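Local coordinates for 2'-5' RNA Ligase (Thermus thermophilus, PDB 1IUH), which is a member of the LigT-like phosphoesterase family of the 2H clan, at residues V7-P10 against E11-A15. Numbering follows the deposited sequence.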
loop_
_atom_site.group_PDB
_atom_site.type_symbol
_atom_site.label_atom_id
_atom_site.label_comp_id
_atom_site.label_asym_id
_atom_site.label_seq_id
_atom_site.Cartn_x
_atom_site.Cartn_y
_atom_site.Cartn_z
ATOM N N VAL A 7 2.149 4.380 1.485
ATOM C CA VAL A 7 2.945 5.379 0.824
ATOM C C VAL A 7 2.125 5.840 -0.389
ATOM O O VAL A 7 1.703 5.008 -1.201
ATOM C CB VAL A 7 4.253 4.793 0.308
ATOM C CG1 VAL A 7 4.894 5.753 -0.751
ATOM C CG2 VAL A 7 5.140 4.554 1.407
ATOM N N PHE A 8 1.877 7.136 -0.502
ATOM C CA PHE A 8 1.205 7.669 -1.682
ATOM C C PHE A 8 2.309 8.051 -2.662
ATOM O O PHE A 8 3.495 8.162 -2.293
ATOM C CB PHE A 8 0.254 8.818 -1.335
ATOM C CG PHE A 8 -1.029 8.327 -0.756
ATOM C CD1 PHE A 8 -1.241 8.347 0.626
ATOM C CD2 PHE A 8 -1.964 7.708 -1.586
ATOM C CE1 PHE A 8 -2.355 7.751 1.186
ATOM C CE2 PHE A 8 -3.068 7.110 -1.075
ATOM C CZ PHE A 8 -3.280 7.125 0.348
ATOM N N LEU A 9 1.922 8.246 -3.906
ATOM C CA LEU A 9 2.883 8.388 -4.957
ATOM C C LEU A 9 2.910 9.704 -5.681
ATOM O O LEU A 9 1.902 10.425 -5.736
ATOM C CB LEU A 9 2.637 7.220 -5.926
ATOM C CG LEU A 9 2.428 5.943 -5.100
ATOM C CD1 LEU A 9 1.600 4.922 -5.875
ATOM C CD2 LEU A 9 3.740 5.346 -4.688
ATOM N N PRO A 10 4.080 10.048 -6.255
ATOM C CA PRO A 10 4.175 11.317 -6.973
ATOM C C PRO A 10 3.658 11.217 -8.418
ATOM O O PRO A 10 3.475 10.135 -8.991
ATOM C CB PRO A 10 5.656 11.644 -6.880
ATOM C CG PRO A 10 6.320 10.264 -7.073
ATOM C CD PRO A 10 5.379 9.328 -6.264
ATOM N N GLU A 11 3.416 12.373 -8.987
ATOM C CA GLU A 11 2.936 12.471 -10.338
ATOM C C GLU A 11 3.546 11.496 -11.405
ATOM O O GLU A 11 2.823 10.739 -12.078
ATOM C CB GLU A 11 3.072 13.958 -10.730
ATOM C CG GLU A 11 2.822 14.289 -12.176
ATOM C CD GLU A 11 1.986 15.555 -12.318
ATOM O OE1 GLU A 11 2.257 16.544 -11.580
ATOM O OE2 GLU A 11 1.048 15.564 -13.167
ATOM N N GLU A 12 4.855 11.474 -11.579
ATOM C CA GLU A 12 5.384 10.606 -12.626
ATOM C C GLU A 12 5.133 9.137 -12.401
ATOM O O GLU A 12 5.103 8.359 -13.368
ATOM C CB GLU A 12 6.870 10.826 -12.796
ATOM C CG GLU A 12 7.334 11.967 -11.965
ATOM C CD GLU A 12 7.590 11.623 -10.499
ATOM O OE1 GLU A 12 8.491 10.821 -10.191
ATOM O OE2 GLU A 12 6.887 12.210 -9.667
ATOM N N VAL A 13 4.991 8.758 -11.124
ATOM C CA VAL A 13 4.725 7.391 -10.765
ATOM C C VAL A 13 3.251 7.056 -11.034
ATOM O O VAL A 13 2.924 6.008 -11.645
ATOM C CB VAL A 13 5.121 7.168 -9.311
ATOM C CG1 VAL A 13 4.824 5.704 -8.867
ATOM C CG2 VAL A 13 6.606 7.525 -9.155
ATOM N N ARG A 14 2.353 7.947 -10.643
ATOM C CA ARG A 14 0.956 7.656 -10.915
ATOM C C ARG A 14 0.743 7.643 -12.412
ATOM O O ARG A 14 0.009 6.831 -12.940
ATOM C CB ARG A 14 -0.005 8.674 -10.274
ATOM C CG ARG A 14 -0.159 8.614 -8.763
ATOM C CD ARG A 14 -1.181 9.651 -8.300
ATOM N NE ARG A 14 -1.025 10.967 -8.947
ATOM C CZ ARG A 14 -0.361 12.020 -8.447
ATOM N NH1 ARG A 14 0.244 11.963 -7.264
ATOM N NH2 ARG A 14 -0.309 13.147 -9.143
ATOM N N ALA A 15 1.408 8.508 -13.128
ATOM C CA ALA A 15 1.180 8.469 -14.558
ATOM C C ALA A 15 1.678 7.195 -15.256
ATOM O O ALA A 15 1.074 6.708 -16.194
ATOM C CB ALA A 15 1.813 9.688 -15.185
#
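The carbonyl oxygen of P10 accepts two backbone N-H groups from the first turn of helix 11-21, those of V13 and R14, and so ties the end of the loop to the helix start. The bonds are unequal: R14 N to P10 O spans 3.0 Å with an N-H...O angle of 165°, whereas the bond from V13 N is weak, bent to 127°. R14 N also lies nearly on the line of the C=O bond, as expected of an i to i+4 helical bond, so P10 stands at the N-cap position where strand 2-8 of the LigT-like 2H fold passes into its first helix.

One residue earlier, R14 uses a second donor, its side chain, on L9 O. NH1 lies 2.7 Å from L9 O, which sits at the edge of the guanidinium, near its plane, but the N-H...O angle of 120° makes this bond weak despite the short distance. A bend at chi3 folds the R14 chain back over the junction, with P10 C over one face of the guanidinium and E11 CA on that same face, near its rim.

The apolar half of the junction centres on V13, whose two methyls take different partners. CG1 faces CB of L9 at 4.0 Å; CG2 meets the pyrrolidine ring at CG and CD, with 3.5 Å between V13 CG2 and P10 CG. L9, P10 and V13 all touch W152 of strand 150-164, which places this apolar cluster against the sheet. On the exposed side the E12 carboxylate is modelled beside the proline ring, a doubtful placement because chi1 is close to eclipsed and E12 OE2 lies only 3.1 Å from P10 CB.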